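Local coordinates for DUF3828 domain-containing protein (Bacteroides thetaiotaomicron, PDB 3KZT) that is of unknown function, and is probably a lipoprotein in its natural form, built from a long helix packed on a four-stranded antiparallel sheet, at residues I23-E36 and L95-V107. Residues are numbered along the deposited sequence; the frame is centred on the assembly and turned at random. Where two conformers were deposited one is given.
With EDO (1,2-ethanediol), chain C; SO4 (sulfate ion), chain E.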
ATOM      1  N   ILE A  23     -11.002   5.923  20.057  1.00 16.43           N
ATOM      2  CA  ILE A  23      -9.576   5.671  20.345  0.50 16.46           C
ATOM      3  C   ILE A  23      -9.086   4.369  19.694  1.00 16.55           C
ATOM      4  O   ILE A  23      -7.988   4.332  19.123  1.00 16.50           O
ATOM      5  CB  ILE A  23      -9.297   5.674  21.883  0.50 16.44           C
ATOM      6  CG1 ILE A  23      -9.432   7.103  22.442  0.50 16.67           C
ATOM      7  CG2 ILE A  23      -7.899   5.153  22.197  0.50 16.20           C
ATOM      8  CD1 ILE A  23      -8.390   8.068  21.923  0.50 16.86           C
ATOM      9  N   GLU A  24      -9.909   3.314  19.776  1.00 16.64           N
ATOM     10  CA  GLU A  24      -9.598   2.019  19.124  1.00 16.55           C
ATOM     11  C   GLU A  24      -9.494   2.147  17.605  1.00 16.50           C
ATOM     12  O   GLU A  24      -8.569   1.569  17.008  1.00 16.23           O
ATOM     13  CB  GLU A  24     -10.627   0.955  19.487  1.00 16.72           C
ATOM     14  CG  GLU A  24     -10.459   0.427  20.912  1.00 17.51           C
ATOM     15  CD  GLU A  24     -11.675  -0.311  21.436  1.00 18.62           C
ATOM     16  OE1 GLU A  24     -12.526  -0.747  20.631  1.00 20.53           O
ATOM     17  OE2 GLU A  24     -11.776  -0.457  22.662  1.00 18.50           O
ATOM     18  N   GLN A  25     -10.419   2.911  16.989  1.00 16.35           N
ATOM     19  CA  GLN A  25     -10.371   3.166  15.536  1.00 16.54           C
ATOM     20  C   GLN A  25      -9.171   3.993  15.119  1.00 16.11           C
ATOM     21  O   GLN A  25      -8.630   3.763  14.033  1.00 15.82           O
ATOM     22  CB  GLN A  25     -11.665   3.817  15.009  1.00 16.86           C
ATOM     23  CG  GLN A  25     -12.907   2.917  15.029  1.00 18.57           C
ATOM     24  CD  GLN A  25     -12.800   1.664  14.144  1.00 21.16           C
ATOM     25  OE1 GLN A  25     -11.957   1.575  13.243  1.00 23.07           O
ATOM     26  NE2 GLN A  25     -13.654   0.693  14.416  1.00 22.49           N
ATOM     27  N   GLU A  26      -8.763   4.958  15.966  1.00 15.76           N
ATOM     28  CA  GLU A  26      -7.531   5.732  15.741  1.00 15.51           C
ATOM     29  C   GLU A  26      -6.299   4.819  15.773  1.00 15.42           C
ATOM     30  O   GLU A  26      -5.437   4.941  14.920  1.00 15.36           O
ATOM     31  CB  GLU A  26      -7.363   6.860  16.788  1.00 15.51           C
ATOM     32  CG  GLU A  26      -8.391   7.984  16.664  1.00 15.08           C
ATOM     33  CD  GLU A  26      -8.310   9.036  17.770  1.00 14.59           C
ATOM     34  OE1 GLU A  26      -7.355   9.031  18.592  1.00 13.53           O
ATOM     35  OE2 GLU A  26      -9.213   9.878  17.810  1.00 15.05           O
ATOM     36  N   ALA A  27      -6.245   3.914  16.765  1.00 15.06           N
ATOM     37  CA  ALA A  27      -5.146   2.936  16.908  1.00 15.04           C
ATOM     38  C   ALA A  27      -5.115   1.988  15.713  1.00 14.71           C
ATOM     39  O   ALA A  27      -4.062   1.755  15.143  1.00 14.66           O
ATOM     40  CB  ALA A  27      -5.290   2.135  18.219  1.00 14.86           C
ATOM     41  N   ILE A  28      -6.289   1.460  15.348  1.00 14.50           N
ATOM     42  CA  ILE A  28      -6.447   0.614  14.151  1.00 14.11           C
ATOM     43  C   ILE A  28      -5.909   1.335  12.872  1.00 13.84           C
ATOM     44  O   ILE A  28      -5.118   0.755  12.142  1.00 14.29           O
ATOM     45  CB  ILE A  28      -7.941   0.107  14.005  1.00 14.02           C
ATOM     46  CG1 ILE A  28      -8.201  -0.997  15.044  1.00 13.94           C
ATOM     47  CG2 ILE A  28      -8.217  -0.438  12.604  1.00 13.07           C
ATOM     48  CD1 ILE A  28      -9.636  -1.385  15.198  1.00 14.26           C
ATOM     49  N   GLY A  29      -6.295   2.608  12.681  1.00 13.63           N
ATOM     50  CA  GLY A  29      -5.821   3.454  11.561  1.00 12.93           C
ATOM     51  C   GLY A  29      -4.297   3.553  11.457  1.00 12.55           C
ATOM     52  O   GLY A  29      -3.744   3.449  10.373  1.00 13.01           O
HETATM   53  N   MSE A  30      -3.636   3.752  12.584  1.00 11.79           N
HETATM   54  CA  MSE A  30      -2.148   3.779  12.632  1.00 11.66           C
HETATM   55  C   MSE A  30      -1.533   2.419  12.254  1.00 11.79           C
HETATM   56  O   MSE A  30      -0.578   2.371  11.486  1.00 11.97           O
HETATM   57  CB  MSE A  30      -1.657   4.186  14.025  1.00 10.94           C
HETATM   58  CG  MSE A  30      -0.105   4.157  14.188  1.00  9.55           C
HETATM   59 SE   MSE A  30       0.661   2.411  14.622  0.75  3.16          SE
HETATM   60  CE  MSE A  30      -0.222   2.178  16.362  1.00  7.06           C
ATOM     61  N   ILE A  31      -2.076   1.340  12.835  1.00 12.10           N
ATOM     62  CA  ILE A  31      -1.623  -0.041  12.564  1.00 12.30           C
ATOM     63  C   ILE A  31      -1.774  -0.370  11.064  1.00 12.52           C
ATOM     64  O   ILE A  31      -0.846  -0.878  10.455  1.00 12.24           O
ATOM     65  CB  ILE A  31      -2.374  -1.093  13.448  1.00 12.34           C
ATOM     66  CG1 ILE A  31      -2.029  -0.896  14.950  1.00 12.45           C
ATOM     67  CG2 ILE A  31      -1.950  -2.546  13.059  1.00 12.79           C
ATOM     68  CD1 ILE A  31      -2.981  -1.634  15.925  1.00 12.68           C
ATOM     69  N   GLU A  32      -2.945  -0.048  10.497  1.00 13.16           N
ATOM     70  CA  GLU A  32      -3.191  -0.170   9.036  1.00 13.59           C
ATOM     71  C   GLU A  32      -2.170   0.588   8.186  1.00 13.84           C
ATOM     72  O   GLU A  32      -1.687   0.048   7.188  1.00 14.02           O
ATOM     73  CB  GLU A  32      -4.573   0.351   8.682  1.00 13.62           C
ATOM     74  CG  GLU A  32      -5.704  -0.591   9.107  1.00 14.92           C
ATOM     75  CD  GLU A  32      -7.090   0.013   8.937  1.00 15.88           C
ATOM     76  OE1 GLU A  32      -7.199   1.222   8.653  1.00 15.83           O
ATOM     77  OE2 GLU A  32      -8.079  -0.744   9.087  1.00 17.92           O
ATOM     78  N   ASP A  33      -1.864   1.831   8.587  1.00 13.97           N
ATOM     79  CA  ASP A  33      -0.858   2.683   7.879  1.00 14.29           C
ATOM     80  C   ASP A  33       0.522   2.088   7.934  1.00 13.99           C
ATOM     81  O   ASP A  33       1.250   2.139   6.942  1.00 13.75           O
ATOM     82  CB  ASP A  33      -0.766   4.100   8.480  1.00 14.25           C
ATOM     83  CG  ASP A  33      -2.029   4.928   8.284  1.00 15.30           C
ATOM     84  OD1 ASP A  33      -2.939   4.531   7.526  1.00 17.95           O
ATOM     85  OD2 ASP A  33      -2.104   5.985   8.921  1.00 16.34           O
ATOM     86  N   PHE A  34       0.906   1.575   9.111  1.00 14.21           N
ATOM     87  CA  PHE A  34       2.197   0.895   9.259  1.00 14.22           C
ATOM     88  C   PHE A  34       2.330  -0.300   8.305  1.00 14.30           C
ATOM     89  O   PHE A  34       3.307  -0.377   7.560  1.00 14.33           O
ATOM     90  CB  PHE A  34       2.448   0.422  10.708  1.00 14.09           C
ATOM     91  CG  PHE A  34       3.606  -0.509  10.825  1.00 13.94           C
ATOM     92  CD1 PHE A  34       4.879  -0.106  10.407  1.00 13.98           C
ATOM     93  CD2 PHE A  34       3.440  -1.815  11.311  1.00 13.23           C
ATOM     94  CE1 PHE A  34       5.964  -0.979  10.477  1.00 13.23           C
ATOM     95  CE2 PHE A  34       4.533  -2.691  11.392  1.00 12.95           C
ATOM     96  CZ  PHE A  34       5.788  -2.273  10.972  1.00 13.05           C
ATOM     97  N   TYR A  35       1.353  -1.212   8.344  1.00 14.51           N
ATOM     98  CA  TYR A  35       1.395  -2.435   7.507  1.00 14.48           C
ATOM     99  C   TYR A  35       1.341  -2.178   6.004  1.00 14.66           C
ATOM    100  O   TYR A  35       2.033  -2.856   5.248  1.00 14.73           O
ATOM    101  CB  TYR A  35       0.336  -3.480   7.946  1.00 14.62           C
ATOM    102  CG  TYR A  35       0.842  -4.353   9.060  1.00 14.14           C
ATOM    103  CD1 TYR A  35       0.751  -3.950  10.395  1.00 13.98           C
ATOM    104  CD2 TYR A  35       1.451  -5.575   8.783  1.00 14.02           C
ATOM    105  CE1 TYR A  35       1.244  -4.742  11.427  1.00 14.60           C
ATOM    106  CE2 TYR A  35       1.944  -6.378   9.798  1.00 14.10           C
ATOM    107  CZ  TYR A  35       1.839  -5.964  11.125  1.00 14.74           C
ATOM    108  OH  TYR A  35       2.320  -6.747  12.141  1.00 15.05           O
ATOM    109  N   GLU A  36       0.542  -1.201   5.576  1.00 14.83           N
ATOM    110  CA  GLU A  36       0.498  -0.817   4.147  1.00 15.07           C
ATOM    111  C   GLU A  36       1.815  -0.174   3.681  1.00 14.63           C
ATOM    112  O   GLU A  36       2.314  -0.508   2.599  1.00 14.31           O
ATOM    113  CB  GLU A  36      -0.702   0.072   3.847  1.00 15.33           C
ATOM    114  CG  GLU A  36      -2.002  -0.722   3.856  1.00 17.28           C
ATOM    115  CD  GLU A  36      -3.249   0.128   3.921  1.00 20.43           C
ATOM    116  OE1 GLU A  36      -3.196   1.358   3.637  1.00 22.18           O
ATOM    117  OE2 GLU A  36      -4.308  -0.450   4.260  1.00 24.36           O
ATOM    118  N   LEU A  95      -5.664  -7.394   4.329  1.00 17.45           N
ATOM    119  CA  LEU A  95      -5.337  -6.846   5.651  1.00 17.49           C
ATOM    120  C   LEU A  95      -6.608  -6.416   6.394  1.00 17.52           C
ATOM    121  O   LEU A  95      -7.473  -5.757   5.826  1.00 17.13           O
ATOM    122  CB  LEU A  95      -4.383  -5.638   5.547  1.00 17.79           C
ATOM    123  CG  LEU A  95      -3.911  -4.979   6.866  1.00 17.84           C
ATOM    124  CD1 LEU A  95      -3.087  -5.962   7.663  1.00 17.35           C
ATOM    125  CD2 LEU A  95      -3.126  -3.704   6.571  1.00 17.83           C
ATOM    126  N   SER A  96      -6.688  -6.810   7.661  1.00 17.70           N
ATOM    127  CA  SER A  96      -7.825  -6.517   8.532  1.00 17.63           C
ATOM    128  C   SER A  96      -7.265  -6.418   9.946  1.00 17.68           C
ATOM    129  O   SER A  96      -6.632  -7.357  10.409  1.00 17.19           O
ATOM    130  CB  SER A  96      -8.837  -7.657   8.443  1.00 17.74           C
ATOM    131  OG  SER A  96      -9.944  -7.446   9.282  1.00 18.29           O
ATOM    132  N   VAL A  97      -7.462  -5.266  10.599  1.00 17.92           N
ATOM    133  CA  VAL A  97      -7.018  -5.041  11.976  1.00 18.02           C
ATOM    134  C   VAL A  97      -8.243  -4.884  12.866  1.00 18.35           C
ATOM    135  O   VAL A  97      -9.239  -4.296  12.440  1.00 18.51           O
ATOM    136  CB  VAL A  97      -6.131  -3.796  12.107  1.00 18.04           C
ATOM    137  CG1 VAL A  97      -5.532  -3.719  13.534  1.00 17.40           C
ATOM    138  CG2 VAL A  97      -5.013  -3.828  11.066  1.00 18.01           C
ATOM    139  N   LYS A  98      -8.176  -5.432  14.088  1.00 18.49           N
ATOM    140  CA  LYS A  98      -9.258  -5.291  15.057  1.00 18.85           C
ATOM    141  C   LYS A  98      -8.731  -5.297  16.477  1.00 18.87           C
ATOM    142  O   LYS A  98      -7.640  -5.823  16.747  1.00 19.31           O
ATOM    143  CB  LYS A  98     -10.328  -6.385  14.867  1.00 19.10           C
ATOM    144  CG  LYS A  98     -10.013  -7.792  15.443  1.00 20.13           C
ATOM    145  CD  LYS A  98     -11.181  -8.736  15.181  1.00 21.77           C
ATOM    146  CE  LYS A  98     -11.087 -10.004  16.006  1.00 22.35           C
ATOM    147  NZ  LYS A  98     -12.247 -10.894  15.726  1.00 23.67           N
ATOM    148  N   HIS A  99      -9.529  -4.735  17.380  1.00 18.65           N
ATOM    149  CA  HIS A  99      -9.193  -4.666  18.795  1.00 18.39           C
ATOM    150  C   HIS A  99      -9.426  -6.018  19.472  1.00 18.56           C
ATOM    151  O   HIS A  99     -10.419  -6.688  19.178  1.00 18.18           O
ATOM    152  CB  HIS A  99     -10.039  -3.593  19.470  1.00 18.19           C
ATOM    153  CG  HIS A  99      -9.758  -3.426  20.921  1.00 17.16           C
ATOM    154  ND1 HIS A  99     -10.706  -3.666  21.887  1.00 15.60           N
ATOM    155  CD2 HIS A  99      -8.635  -3.057  21.578  1.00 16.28           C
ATOM    156  CE1 HIS A  99     -10.184  -3.437  23.077  1.00 15.65           C
ATOM    157  NE2 HIS A  99      -8.930  -3.064  22.918  1.00 15.66           N
ATOM    158  N   LEU A 100      -8.502  -6.400  20.365  1.00 18.62           N
ATOM    159  CA  LEU A 100      -8.621  -7.619  21.165  1.00 19.02           C
ATOM    160  C   LEU A 100      -9.123  -7.221  22.562  1.00 19.24           C
ATOM    161  O   LEU A 100     -10.307  -7.380  22.861  1.00 19.68           O
ATOM    162  CB  LEU A 100      -7.271  -8.392  21.214  1.00 19.06           C
ATOM    163  CG  LEU A 100      -6.764  -9.052  19.928  1.00 18.89           C
ATOM    164  CD1 LEU A 100      -5.377  -9.664  20.181  1.00 19.05           C
ATOM    165  CD2 LEU A 100      -7.737 -10.118  19.421  1.00 18.42           C
ATOM    166  N   ASN A 101      -8.229  -6.656  23.366  1.00 19.35           N
ATOM    167  CA  ASN A 101      -8.534  -6.228  24.727  0.70 19.48           C
ATOM    168  C   ASN A 101      -7.460  -5.237  25.170  1.00 19.25           C
ATOM    169  O   ASN A 101      -6.304  -5.334  24.722  1.00 19.04           O
ATOM    170  CB  ASN A 101      -8.561  -7.433  25.681  0.70 19.64           C
ATOM    171  CG  ASN A 101      -7.220  -8.153  25.754  0.70 20.28           C
ATOM    172  OD1 ASN A 101      -6.734  -8.702  24.751  0.70 20.82           O
ATOM    173  ND2 ASN A 101      -6.602  -8.141  26.940  0.70 20.96           N
ATOM    174  N   ASP A 102      -7.844  -4.289  26.034  1.00 19.03           N
ATOM    175  CA  ASP A 102      -6.926  -3.275  26.545  1.00 18.89           C
ATOM    176  C   ASP A 102      -6.231  -2.557  25.346  1.00 18.49           C
ATOM    177  O   ASP A 102      -6.935  -2.115  24.435  1.00 18.44           O
ATOM    178  CB  ASP A 102      -5.962  -3.914  27.574  1.00 19.06           C
ATOM    179  CG  ASP A 102      -6.704  -4.606  28.715  1.00 19.65           C
ATOM    180  OD1 ASP A 102      -7.573  -3.957  29.352  1.00 20.93           O
ATOM    181  OD2 ASP A 102      -6.420  -5.794  28.970  1.00 21.39           O
ATOM    182  N   ASN A 103      -4.895  -2.503  25.314  1.00 18.09           N
ATOM    183  CA  ASN A 103      -4.164  -1.920  24.196  1.00 18.19           C
ATOM    184  C   ASN A 103      -3.681  -2.954  23.128  1.00 17.95           C
ATOM    185  O   ASN A 103      -2.902  -2.589  22.249  1.00 17.60           O
ATOM    186  CB  ASN A 103      -2.978  -1.103  24.741  1.00 18.32           C
ATOM    187  CG  ASN A 103      -3.417   0.058  25.640  1.00 18.51           C
ATOM    188  OD1 ASN A 103      -4.422   0.706  25.389  1.00 18.94           O
ATOM    189  ND2 ASN A 103      -2.635   0.334  26.670  1.00 19.21           N
ATOM    190  N   TRP A 104      -4.158  -4.217  23.201  1.00 17.82           N
ATOM    191  CA  TRP A 104      -3.797  -5.258  22.222  1.00 17.73           C
ATOM    192  C   TRP A 104      -4.782  -5.246  21.053  1.00 17.56           C
ATOM    193  O   TRP A 104      -5.989  -5.070  21.245  1.00 17.05           O
ATOM    194  CB  TRP A 104      -3.722  -6.662  22.861  1.00 17.83           C
ATOM    195  CG  TRP A 104      -2.483  -6.838  23.647  1.00 18.12           C
ATOM    196  CD1 TRP A 104      -2.321  -6.605  24.976  1.00 18.56           C
ATOM    197  CD2 TRP A 104      -1.204  -7.234  23.142  1.00 18.62           C
ATOM    198  NE1 TRP A 104      -1.017  -6.851  25.346  1.00 19.35           N
ATOM    199  CE2 TRP A 104      -0.308  -7.243  24.239  1.00 18.83           C
ATOM    200  CE3 TRP A 104      -0.725  -7.597  21.870  1.00 18.53           C
ATOM    201  CZ2 TRP A 104       1.046  -7.595  24.106  1.00 18.27           C
ATOM    202  CZ3 TRP A 104       0.628  -7.947  21.735  1.00 18.38           C
ATOM    203  CH2 TRP A 104       1.495  -7.942  22.851  1.00 18.33           C
ATOM    204  N   TYR A 105      -4.229  -5.401  19.848  1.00 17.47           N
ATOM    205  CA  TYR A 105      -4.974  -5.441  18.590  1.00 17.43           C
ATOM    206  C   TYR A 105      -4.445  -6.656  17.842  1.00 17.69           C
ATOM    207  O   TYR A 105      -3.363  -7.144  18.163  1.00 17.96           O
ATOM    208  CB  TYR A 105      -4.745  -4.127  17.791  1.00 17.49           C
ATOM    209  CG  TYR A 105      -5.298  -2.919  18.516  1.00 16.64           C
ATOM    210  CD1 TYR A 105      -4.579  -2.314  19.546  1.00 16.59           C
ATOM    211  CD2 TYR A 105      -6.548  -2.390  18.191  1.00 15.89           C
ATOM    212  CE1 TYR A 105      -5.090  -1.222  20.242  1.00 16.57           C
ATOM    213  CE2 TYR A 105      -7.072  -1.292  18.878  1.00 15.96           C
ATOM    214  CZ  TYR A 105      -6.339  -0.716  19.895  1.00 16.01           C
ATOM    215  OH  TYR A 105      -6.840   0.344  20.581  1.00 15.64           O
ATOM    216  N   GLU A 106      -5.210  -7.148  16.877  1.00 17.61           N
ATOM    217  CA  GLU A 106      -4.835  -8.322  16.079  1.00 17.71           C
ATOM    218  C   GLU A 106      -4.760  -7.894  14.617  1.00 17.64           C
ATOM    219  O   GLU A 106      -5.725  -7.346  14.104  1.00 17.48           O
ATOM    220  CB  GLU A 106      -5.889  -9.426  16.260  1.00 17.72           C
ATOM    221  CG  GLU A 106      -5.646 -10.701  15.438  1.00 18.19           C
ATOM    222  CD  GLU A 106      -6.676 -11.763  15.720  1.00 19.40           C
ATOM    223  OE1 GLU A 106      -6.487 -12.527  16.696  1.00 20.61           O
ATOM    224  OE2 GLU A 106      -7.654 -11.864  14.949  1.00 19.83           O
ATOM    225  N   VAL A 107      -3.611  -8.145  13.968  1.00 17.55           N
ATOM    226  CA  VAL A 107      -3.405  -7.855  12.540  1.00 17.66           C
ATOM    227  C   VAL A 107      -3.600  -9.166  11.773  1.00 17.87           C
ATOM    228  O   VAL A 107      -2.787 -10.088  11.916  1.00 18.02           O
ATOM    229  CB  VAL A 107      -1.991  -7.303  12.268  1.00 17.61           C
ATOM    230  CG1 VAL A 107      -1.742  -7.175  10.750  1.00 17.66           C
ATOM    231  CG2 VAL A 107      -1.814  -5.948  12.959  1.00 17.38           C
TER
HETATM  232  C1  EDO C 201      -4.238   3.417  22.911  1.00 46.50           C
HETATM  233  O1  EDO C 201      -4.025   3.441  24.326  1.00 47.01           O
HETATM  234  C2  EDO C 201      -4.149   1.989  22.390  1.00 46.26           C
HETATM  235  O2  EDO C 201      -5.307   1.232  22.774  1.00 45.17           O
HETATM  236  S   SO4 E 203      -0.409  -6.250  28.884  0.70 67.85           S
HETATM  237  O1  SO4 E 203       0.018  -5.181  29.782  0.70 67.64           O
HETATM  238  O2  SO4 E 203      -1.652  -5.864  28.209  0.70 67.65           O
HETATM  239  O3  SO4 E 203      -0.641  -7.465  29.665  0.70 68.00           O
HETATM  240  O4  SO4 E 203       0.643  -6.499  27.900  0.70 67.46           O
HETATM  241  O   HOH W   1      -8.902  -3.265   9.260  1.00 22.46           O
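Ile31 and Val107 meet at the tight centre of this helix-on-sheet contact, their CG2 methyls 3.4 Å apart, closer than usual for two carbons. The pair illustrates how an amphipathic helix covers an antiparallel sheet: residues 23-36 cross strand 96-101 at 142°, with axes 8.3 Å apart, and send Ala27, Ile28, Ile31 and Tyr35 against the hairpin. With chi1 at 173°, Val107 turns CG1 away from its own nitrogen and over the centre of the Tyr35 ring, 3.7 Å from the centroid; Phe34 CE2 sits over the rim of the opposite face and the carbonyl of Ile81 takes up the hydroxyl. Tyr105 lies across Ile28; Ile31 CD1 is 3.6 Å from Tyr105 CB, while Ala27 CB meets the Tyr105 hydroxyl, which donates to an ethanediol probably from the crystallisation liquor.

Along strand 96-101 apolar packing, Val97 on Ile28 and Ile31, is joined by polar groups and water. One water accepts from Val97 N and donates to Glu32 OE2, bridging strand and helix. The Glu24 carboxylate stacks on one face of the His99 imidazole, planes 15° apart, with OE2 3.4 Å from CE1 and no hydrogen bond between them. His99 NE2 instead donates to Asp102 O (2.7 Å) within the type II' turn, which fixes the ring's rotation. A leucine in place of His99 would probably leave that carbonyl without its donor and Glu24 without its flat partner. With no direct hydrogen bond joining the segments, the chemistry implies that apolar fit holds the helix to the hairpin, while the carboxylate might favour a protonated imidazole at the margin.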